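Local coordinates for protein MGS-M4 (Unidentified, PDB 4Q3M) that probably reduces carbonyl compounds with a nicotinamide cofactor, as a TIM-barrel member of the aldo-keto reductase family whose substrate is not known, at residues N29-A34 with G55-D60; F20-N25 with K230-E235; Q166-H171 with S255-N260. One frame throughout, in Å; residues are numbered along the deposited sequence.

Contact 1 (N29-A34 with G55-D60); sequences NAVKAA and GRAIKD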
loop_
_atom_site.group_PDB
_atom_site.type_symbol
_atom_site.label_atom_id
_atom_site.label_comp_id
_atom_site.label_asym_id
_atom_site.label_seq_id
_atom_site.Cartn_x
_atom_site.Cartn_y
_atom_site.Cartn_z
ATOM N N ASN A 29 10.030 -24.260 -21.344
ATOM C CA ASN A 29 9.068 -24.369 -22.435
ATOM C C ASN A 29 8.326 -23.063 -22.687
ATOM O O ASN A 29 8.110 -22.677 -23.836
ATOM C CB ASN A 29 8.063 -25.486 -22.150
ATOM C CG ASN A 29 8.683 -26.866 -22.236
ATOM O OD1 ASN A 29 9.646 -27.082 -22.971
ATOM N ND2 ASN A 29 8.131 -27.810 -21.484
ATOM N N ALA A 30 7.939 -22.389 -21.609
ATOM C CA ALA A 30 7.173 -21.152 -21.702
ATOM C C ALA A 30 7.943 -20.060 -22.438
ATOM O O ALA A 30 7.380 -19.352 -23.275
ATOM C CB ALA A 30 6.777 -20.673 -20.314
ATOM N N VAL A 31 9.228 -19.930 -22.123
ATOM C CA VAL A 31 10.074 -18.910 -22.735
ATOM C C VAL A 31 10.137 -19.059 -24.253
ATOM O O VAL A 31 9.934 -18.092 -24.986
ATOM C CB VAL A 31 11.507 -18.947 -22.163
ATOM C CG1 VAL A 31 12.443 -18.089 -23.000
ATOM C CG2 VAL A 31 11.511 -18.483 -20.714
ATOM N N LYS A 32 10.406 -20.274 -24.721
ATOM C CA LYS A 32 10.513 -20.524 -26.154
ATOM C C LYS A 32 9.155 -20.448 -26.843
ATOM O O LYS A 32 9.045 -19.926 -27.953
ATOM C CB LYS A 32 11.154 -21.884 -26.421
ATOM C CG LYS A 32 11.353 -22.177 -27.897
ATOM C CD LYS A 32 12.817 -22.392 -28.218
ATOM C CE LYS A 32 13.392 -23.521 -27.385
ATOM N NZ LYS A 32 14.788 -23.832 -27.781
ATOM N N ALA A 33 8.122 -20.969 -26.185
ATOM C CA ALA A 33 6.763 -20.887 -26.709
ATOM C C ALA A 33 6.358 -19.427 -26.884
ATOM O O ALA A 33 5.536 -19.095 -27.736
ATOM C CB ALA A 33 5.788 -21.605 -25.789
ATOM N N ALA A 34 6.952 -18.563 -26.066
ATOM C CA ALA A 34 6.740 -17.128 -26.168
ATOM C C ALA A 34 7.636 -16.522 -27.246
ATOM O O ALA A 34 7.178 -15.735 -28.073
ATOM C CB ALA A 34 6.996 -16.460 -24.829
ATOM N N GLY A 55 17.634 -18.881 -19.385
ATOM C CA GLY A 55 18.837 -18.577 -20.138
ATOM C C GLY A 55 19.148 -19.568 -21.243
ATOM O O GLY A 55 19.650 -19.187 -22.300
ATOM N N ARG A 56 18.854 -20.841 -21.002
ATOM C CA ARG A 56 19.127 -21.883 -21.988
ATOM C C ARG A 56 18.069 -21.906 -23.085
ATOM O O ARG A 56 18.348 -22.297 -24.218
ATOM C CB ARG A 56 19.215 -23.252 -21.311
ATOM C CG ARG A 56 20.454 -23.428 -20.452
ATOM C CD ARG A 56 20.523 -24.819 -19.847
ATOM N NE ARG A 56 21.683 -24.970 -18.973
ATOM C CZ ARG A 56 21.725 -24.547 -17.715
ATOM N NH1 ARG A 56 20.670 -23.947 -17.187
ATOM N NH2 ARG A 56 22.818 -24.722 -16.986
ATOM N N ALA A 57 16.855 -21.487 -22.744
ATOM C CA ALA A 57 15.780 -21.395 -23.724
ATOM C C ALA A 57 16.071 -20.282 -24.724
ATOM O O ALA A 57 15.661 -20.348 -25.883
ATOM C CB ALA A 57 14.448 -21.159 -23.034
ATOM N N ILE A 58 16.785 -19.261 -24.261
ATOM C CA ILE A 58 17.167 -18.138 -25.107
ATOM C C ILE A 58 18.260 -18.545 -26.094
ATOM O O ILE A 58 18.242 -18.136 -27.256
ATOM C CB ILE A 58 17.644 -16.942 -24.256
ATOM C CG1 ILE A 58 16.495 -16.426 -23.387
ATOM C CG2 ILE A 58 18.174 -15.824 -25.138
ATOM C CD1 ILE A 58 16.883 -15.295 -22.463
ATOM N N LYS A 59 19.202 -19.361 -25.632
ATOM C CA LYS A 59 20.279 -19.850 -26.490
ATOM C C LYS A 59 19.758 -20.723 -27.627
ATOM O O LYS A 59 20.095 -20.510 -28.792
ATOM C CB LYS A 59 21.306 -20.641 -25.674
ATOM C CG LYS A 59 22.268 -19.793 -24.861
ATOM C CD LYS A 59 23.495 -20.604 -24.465
ATOM C CE LYS A 59 24.389 -19.835 -23.506
ATOM N NZ LYS A 59 24.790 -18.512 -24.059
ATOM N N ASP A 60 18.930 -21.704 -27.281
ATOM C CA ASP A 60 18.481 -22.709 -28.239
ATOM C C ASP A 60 17.398 -22.198 -29.190
ATOM O O ASP A 60 16.935 -22.934 -30.062
ATOM C CB ASP A 60 17.964 -23.944 -27.495
ATOM C CG ASP A 60 19.051 -24.650 -26.710
ATOM O OD1 ASP A 60 20.242 -24.475 -27.045
ATOM O OD2 ASP A 60 18.713 -25.383 -25.756
#

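Contact 2 (F20-N25 with K230-E235); sequences FRSKKN and KSITPE. With SO4 (sulfate ion), chain G.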
loop_
_atom_site.group_PDB
_atom_site.type_symbol
_atom_site.label_atom_id
_atom_site.label_comp_id
_atom_site.label_asym_id
_atom_site.label_seq_id
_atom_site.Cartn_x
_atom_site.Cartn_y
_atom_site.Cartn_z
ATOM N N PHE A 20 7.189 -17.171 -13.364
ATOM C CA PHE A 20 7.032 -17.404 -11.935
ATOM C C PHE A 20 7.738 -18.690 -11.523
ATOM O O PHE A 20 7.955 -19.579 -12.347
ATOM C CB PHE A 20 5.549 -17.454 -11.549
ATOM C CG PHE A 20 4.767 -18.528 -12.254
ATOM C CD1 PHE A 20 4.678 -19.804 -11.721
ATOM C CD2 PHE A 20 4.111 -18.256 -13.444
ATOM C CE1 PHE A 20 3.956 -20.790 -12.365
ATOM C CE2 PHE A 20 3.387 -19.239 -14.092
ATOM C CZ PHE A 20 3.309 -20.508 -13.551
ATOM N N ARG A 21 8.099 -18.778 -10.246
ATOM C CA ARG A 21 8.804 -19.942 -9.719
ATOM C C ARG A 21 7.971 -21.214 -9.860
ATOM O O ARG A 21 7.123 -21.510 -9.019
ATOM C CB ARG A 21 9.178 -19.717 -8.252
ATOM C CG ARG A 21 9.940 -20.869 -7.617
ATOM C CD ARG A 21 10.433 -20.509 -6.225
ATOM N NE ARG A 21 11.298 -21.547 -5.670
ATOM C CZ ARG A 21 12.616 -21.582 -5.825
ATOM N NH1 ARG A 21 13.230 -20.633 -6.520
ATOM N NH2 ARG A 21 13.324 -22.564 -5.286
ATOM N N SER A 22 8.219 -21.961 -10.933
ATOM C CA SER A 22 7.481 -23.191 -11.191
ATOM C C SER A 22 8.402 -24.408 -11.217
ATOM O O SER A 22 9.506 -24.380 -10.667
ATOM C CB SER A 22 6.709 -23.088 -12.509
ATOM O OG SER A 22 5.921 -24.244 -12.737
ATOM N N LYS A 23 7.937 -25.467 -11.874
ATOM C CA LYS A 23 8.575 -26.780 -11.822
ATOM C C LYS A 23 9.467 -26.980 -13.057
ATOM O O LYS A 23 9.553 -26.100 -13.917
ATOM C CB LYS A 23 7.487 -27.867 -11.710
ATOM C CG LYS A 23 7.891 -29.287 -11.245
ATOM C CD LYS A 23 9.101 -29.361 -10.316
ATOM C CE LYS A 23 9.666 -30.790 -10.304
ATOM N NZ LYS A 23 11.058 -30.924 -9.794
ATOM N N LYS A 24 10.127 -28.133 -13.130
ATOM C CA LYS A 24 11.113 -28.429 -14.168
ATOM C C LYS A 24 10.615 -28.229 -15.605
ATOM O O LYS A 24 9.556 -28.732 -15.989
ATOM C CB LYS A 24 11.623 -29.866 -13.992
ATOM C CG LYS A 24 12.316 -30.127 -12.658
ATOM C CD LYS A 24 13.514 -29.209 -12.448
ATOM C CE LYS A 24 14.186 -29.422 -11.100
ATOM N NZ LYS A 24 13.287 -29.082 -9.967
ATOM N N ASN A 25 11.389 -27.466 -16.375
ATOM C CA ASN A 25 11.173 -27.267 -17.812
ATOM C C ASN A 25 9.859 -26.574 -18.183
ATOM O O ASN A 25 9.583 -26.350 -19.362
ATOM C CB ASN A 25 11.267 -28.611 -18.541
ATOM C CG ASN A 25 12.633 -29.253 -18.399
ATOM O OD1 ASN A 25 13.644 -28.562 -18.260
ATOM N ND2 ASN A 25 12.672 -30.581 -18.427
ATOM N N LYS A 230 2.324 -13.213 -16.746
ATOM C CA LYS A 230 2.946 -14.504 -16.473
ATOM C C LYS A 230 2.053 -15.650 -16.937
ATOM O O LYS A 230 0.834 -15.603 -16.764
ATOM C CB LYS A 230 3.247 -14.649 -14.979
ATOM C CG LYS A 230 3.991 -13.471 -14.373
ATOM C CD LYS A 230 4.130 -13.622 -12.866
ATOM C CE LYS A 230 4.719 -12.370 -12.233
ATOM N NZ LYS A 230 6.117 -12.122 -12.679
ATOM N N SER A 231 2.667 -16.678 -17.519
ATOM C CA SER A 231 1.937 -17.852 -17.989
ATOM C C SER A 231 2.881 -18.992 -18.359
ATOM O O SER A 231 4.030 -18.762 -18.737
ATOM C CB SER A 231 1.063 -17.497 -19.195
ATOM O OG SER A 231 0.294 -18.611 -19.615
ATOM N N ILE A 232 2.389 -20.221 -18.247
ATOM C CA ILE A 232 3.129 -21.393 -18.702
ATOM C C ILE A 232 2.291 -22.190 -19.693
ATOM O O ILE A 232 2.714 -23.242 -20.176
ATOM C CB ILE A 232 3.543 -22.309 -17.535
ATOM C CG1 ILE A 232 2.310 -22.768 -16.752
ATOM C CG2 ILE A 232 4.539 -21.604 -16.629
ATOM C CD1 ILE A 232 2.616 -23.789 -15.677
ATOM N N THR A 233 1.098 -21.684 -19.986
ATOM C CA THR A 233 0.210 -22.311 -20.957
ATOM C C THR A 233 0.379 -21.655 -22.322
ATOM O O THR A 233 -0.041 -20.513 -22.517
ATOM C CB THR A 233 -1.262 -22.221 -20.520
ATOM O OG1 THR A 233 -1.400 -22.724 -19.186
ATOM C CG2 THR A 233 -2.148 -23.025 -21.459
ATOM N N PRO A 234 0.991 -22.383 -23.271
ATOM C CA PRO A 234 1.365 -21.900 -24.608
ATOM C C PRO A 234 0.260 -21.129 -25.329
ATOM O O PRO A 234 0.549 -20.116 -25.967
ATOM C CB PRO A 234 1.694 -23.191 -25.359
ATOM C CG PRO A 234 2.178 -24.110 -24.301
ATOM C CD PRO A 234 1.348 -23.801 -23.087
ATOM N N GLU A 235 -0.979 -21.600 -25.228
ATOM C CA GLU A 235 -2.098 -20.941 -25.894
ATOM C C GLU A 235 -2.318 -19.526 -25.370
ATOM O O GLU A 235 -2.393 -18.575 -26.146
ATOM C CB GLU A 235 -3.383 -21.754 -25.729
ATOM C CG GLU A 235 -4.645 -20.961 -26.029
ATOM C CD GLU A 235 -5.714 -21.790 -26.709
ATOM O OE1 GLU A 235 -5.976 -22.921 -26.247
ATOM O OE2 GLU A 235 -6.295 -21.310 -27.705
HETATM S S SO4 G . -0.400 -12.327 -14.111
HETATM O O1 SO4 G . -0.846 -13.712 -14.007
HETATM O O2 SO4 G . 0.877 -12.173 -13.420
HETATM O O3 SO4 G . -0.235 -11.976 -15.518
HETATM O O4 SO4 G . -1.395 -11.450 -13.501
#

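Contact 3 (Q166-H171 with S255-N260); sequences QNHFLH and SIRSVN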
loop_
_atom_site.group_PDB
_atom_site.type_symbol
_atom_site.label_atom_id
_atom_site.label_comp_id
_atom_site.label_asym_id
_atom_site.label_seq_id
_atom_site.Cartn_x
_atom_site.Cartn_y
_atom_site.Cartn_z
ATOM N N GLN A 166 -4.964 0.630 -10.335
ATOM C CA GLN A 166 -4.487 1.286 -11.549
ATOM C C GLN A 166 -3.286 2.209 -11.333
ATOM O O GLN A 166 -2.587 2.548 -12.289
ATOM C CB GLN A 166 -5.636 2.062 -12.195
ATOM C CG GLN A 166 -6.859 1.197 -12.473
ATOM C CD GLN A 166 -7.889 1.891 -13.339
ATOM O OE1 GLN A 166 -7.704 3.038 -13.746
ATOM N NE2 GLN A 166 -8.982 1.195 -13.631
ATOM N N ASN A 167 -3.055 2.614 -10.085
ATOM C CA ASN A 167 -1.863 3.380 -9.711
ATOM C C ASN A 167 -1.625 4.641 -10.542
ATOM O O ASN A 167 -0.509 4.878 -11.003
ATOM C CB ASN A 167 -0.621 2.489 -9.805
ATOM C CG ASN A 167 -0.717 1.257 -8.931
ATOM O OD1 ASN A 167 -1.347 1.280 -7.873
ATOM N ND2 ASN A 167 -0.091 0.170 -9.369
ATOM N N HIS A 168 -2.664 5.450 -10.727
ATOM C CA HIS A 168 -2.545 6.667 -11.526
ATOM C C HIS A 168 -1.632 7.701 -10.873
ATOM O O HIS A 168 -0.947 8.458 -11.562
ATOM C CB HIS A 168 -3.926 7.277 -11.778
ATOM C CG HIS A 168 -4.761 6.494 -12.741
ATOM N ND1 HIS A 168 -4.762 6.742 -14.097
ATOM C CD2 HIS A 168 -5.619 5.465 -12.546
ATOM C CE1 HIS A 168 -5.586 5.900 -14.695
ATOM N NE2 HIS A 168 -6.118 5.114 -13.777
ATOM N N PHE A 169 -1.627 7.731 -9.544
ATOM C CA PHE A 169 -0.792 8.666 -8.802
ATOM C C PHE A 169 0.684 8.321 -8.970
ATOM O O PHE A 169 1.498 9.178 -9.317
ATOM C CB PHE A 169 -1.171 8.666 -7.319
ATOM C CG PHE A 169 -0.455 9.708 -6.508
ATOM C CD1 PHE A 169 -0.991 10.976 -6.361
ATOM C CD2 PHE A 169 0.749 9.419 -5.886
ATOM C CE1 PHE A 169 -0.337 11.939 -5.614
ATOM C CE2 PHE A 169 1.408 10.377 -5.140
ATOM C CZ PHE A 169 0.864 11.638 -5.002
ATOM N N LEU A 170 1.018 7.060 -8.718
ATOM C CA LEU A 170 2.386 6.577 -8.853
ATOM C C LEU A 170 2.864 6.693 -10.297
ATOM O O LEU A 170 4.016 7.044 -10.554
ATOM C CB LEU A 170 2.490 5.127 -8.376
ATOM C CG LEU A 170 3.857 4.451 -8.486
ATOM C CD1 LEU A 170 4.892 5.190 -7.649
ATOM C CD2 LEU A 170 3.768 2.992 -8.070
ATOM N N HIS A 171 1.965 6.398 -11.231
ATOM C CA HIS A 171 2.264 6.490 -12.655
ATOM C C HIS A 171 2.631 7.916 -13.047
ATOM O O HIS A 171 3.623 8.144 -13.741
ATOM C CB HIS A 171 1.072 6.010 -13.485
ATOM C CG HIS A 171 1.357 5.905 -14.951
ATOM N ND1 HIS A 171 0.362 5.929 -15.905
ATOM C CD2 HIS A 171 2.522 5.767 -15.626
ATOM C CE1 HIS A 171 0.902 5.815 -17.104
ATOM N NE2 HIS A 171 2.212 5.715 -16.963
ATOM N N SER A 255 -14.276 3.772 -19.287
ATOM C CA SER A 255 -15.079 2.685 -18.740
ATOM C C SER A 255 -14.207 1.750 -17.907
ATOM O O SER A 255 -14.649 1.209 -16.893
ATOM C CB SER A 255 -15.772 1.909 -19.861
ATOM O OG SER A 255 -16.753 1.028 -19.344
ATOM N N ILE A 256 -12.965 1.566 -18.344
ATOM C CA ILE A 256 -11.997 0.759 -17.611
ATOM C C ILE A 256 -11.521 1.511 -16.369
ATOM O O ILE A 256 -11.156 0.907 -15.363
ATOM C CB ILE A 256 -10.785 0.385 -18.501
ATOM C CG1 ILE A 256 -11.246 -0.402 -19.730
ATOM C CG2 ILE A 256 -9.753 -0.419 -17.722
ATOM C CD1 ILE A 256 -10.112 -0.911 -20.593
ATOM N N ARG A 257 -11.544 2.838 -16.442
ATOM C CA ARG A 257 -11.096 3.678 -15.337
ATOM C C ARG A 257 -11.910 3.444 -14.063
ATOM O O ARG A 257 -11.372 3.476 -12.956
ATOM C CB ARG A 257 -11.167 5.155 -15.736
ATOM C CG ARG A 257 -10.747 6.119 -14.640
ATOM C CD ARG A 257 -9.313 5.867 -14.208
ATOM N NE ARG A 257 -8.925 6.705 -13.079
ATOM C CZ ARG A 257 -9.067 6.356 -11.804
ATOM N NH1 ARG A 257 -9.592 5.178 -11.492
ATOM N NH2 ARG A 257 -8.685 7.183 -10.841
ATOM N N SER A 258 -13.205 3.195 -14.229
ATOM C CA SER A 258 -14.117 3.079 -13.095
ATOM C C SER A 258 -13.976 1.763 -12.333
ATOM O O SER A 258 -14.401 1.663 -11.182
ATOM C CB SER A 258 -15.564 3.240 -13.566
ATOM O OG SER A 258 -15.802 4.551 -14.047
ATOM N N VAL A 259 -13.380 0.757 -12.965
ATOM C CA VAL A 259 -13.286 -0.562 -12.344
ATOM C C VAL A 259 -12.123 -0.634 -11.353
ATOM O O VAL A 259 -11.827 -1.696 -10.802
ATOM C CB VAL A 259 -13.144 -1.679 -13.402
ATOM C CG1 VAL A 259 -14.111 -1.437 -14.546
ATOM C CG2 VAL A 259 -11.727 -1.756 -13.927
ATOM N N ASN A 260 -11.476 0.504 -11.119
ATOM C CA ASN A 260 -10.452 0.604 -10.088
ATOM C C ASN A 260 -11.073 0.537 -8.698
ATOM O O ASN A 260 -12.033 1.248 -8.404
ATOM C CB ASN A 260 -9.654 1.899 -10.241
ATOM C CG ASN A 260 -8.490 1.986 -9.270
ATOM O OD1 ASN A 260 -7.656 1.084 -9.201
ATOM N ND2 ASN A 260 -8.434 3.072 -8.508
#

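Contact 1 (N29-A34 with G55-D60)
The carboxylate of D60 is the flat group on this interface, and K32 NZ does not touch it. The ammonium of K32 comes instead to the base of the D60 side chain, with NZ 3.2 Å from CB. OD2 of D60 stays 4.7 Å from K32 NZ. The two charges are opposite and near, but they do not pair directly. The polar link runs to the backbone: K32 NZ gives a weak hydrogen bond to D60 O, at 3.3 Å. A second weak bond joins NZ to the hydroxyl of Y28, one turn back on its own helix. K32 sets out with CG anti to the backbone N (chi1 -177°). The chain then bends at chi2 and chi3, which swings NZ across to the other helix. There it sits near the C-terminal end of helix 51-59, where the helix dipole would probably attract a positive charge.

Beside this weak polar link the contact is apolar. V31 and A57 point at each other, and CG1 of V31 lies 3.7 Å from CB of A57. The same methyl is 4.4 Å from CG1 of I58. The small side chain of A57 is consistent with the close approach of the helices, whose local axes come within 8.6 Å and cross at -35°. The closest CA pair is K32 and A57. Y28 also covers A57 and D60, and I58 also touches I68. Helices 26-37 and 51-59 follow the first two barrel strands in turn. Their contact is the neighbour-to-neighbour packing of the outer helical layer in a TIM barrel.

Contact 2 (F20-N25 with K230-E235)
F20 packs against K230 and I232 where the (beta/alpha)8 barrel closes, between the loops that follow its first strand, 17-18, and its last, 226-227. The run of K230, S231, I232 and T233 matches the lysine-serine signature of aldo-keto reductases, which in relatives lies at the phosphates of NADP(H). A sulfate, probably from the crystallisation liquor, is bound here and may mark such a phosphate position.

The phenyl ring of F20 carries the contact. Its CG sits between the backbone N and the carbonyl carbon (chi1 59°), which directs the ring at the other loop. CB of K230 stands at the ring edge, near its plane, 4.0 Å from CD2 of F20. The I232 and F20 side chains cross at about a right angle. CG2 of I232 comes obliquely to CZ of F20, at 3.5 Å, and its CD1 also borders CZ. S22 adds a looser touch to the same CD1.

Next to I232 the backbone folds into an ST turn. The T233 N-H binds S231 OG at 3.2 Å, just before helix 234-241, and the S231 side chain rests on R236 and I237 of that helix. The sulfate is gripped by backbone N-H groups: those of L187 and S189, and that of K230. The K230 chain lies alongside it through carbons, with CG 3.5 Å from sulfate O2. The K230 N-H points to sulfate O3, with N and O3 3.1 Å apart and an N-H...O angle of 148°.

Contact 3 (Q166-H171 with S255-N260)
Q166 and H168 meet R257 and N260 on the outside of the TIM barrel. The loop leading into helix 168-176 is tied here to the end of helix 250-257, one of the extra helices that aldo-keto reductases add to the barrel.

Hydrogen bonds centre on Q166. Its backbone N donates to OD1 of N260 over 3.0 Å at 153°, coming from above the carbonyl plane of that amide. Beyond CG the Q166 chain is extended, which carries its amide to the helix end. There NE2 donates to O of I256 at 2.8 Å. That oxygen also accepts from V259 N, on the opposite face of its plane. NE2 has a further partner in V163 O. The other end of the amide is taken by H168: NE2 donates to OE1 of Q166 at 2.6 Å, close to straight (161°) and lying in both the ring plane and the carbonyl plane. An alanine in place of Q166 would probably leave I256 O with V259 N alone of its two donors here and take from H168 NE2 the acceptor that fixes its ring.

Stacking is the second kind. The guanidinium of R257 lies flat on one face of the H168 ring, with centres 4.1 Å apart and planes at 18°. R257 NH2 also forms a salt bridge with D273 of the second subunit, whose carboxylate takes N260 ND2 as well. The contact thus belongs partly to the dimer interface.

Carbon packing is the third kind. CB of N260 lies 3.6 Å from CD of Q166.

How the contacts relate
Contacts 1 and 2 are neighbours, with centres 11 Å apart. They touch where CB of A30, on helix 26-37, meets O of S231 at 3.7 Å. Along the chain contact 1 is nested within the span of chain that contact 2 closes. Contact 2 holds the sulfate, and so lies nearest the probable cofactor phosphate site. Contact 3 stands apart. Its centre is 28 Å from that of contact 2, with nearest atoms about 14 Å apart, and 33 Å from that of contact 1. It lies across the centre of the chain from contact 1. Helices 234-241 and 250-257, successive in the chain, connect contact 2 to contact 3, the only one the second subunit touches.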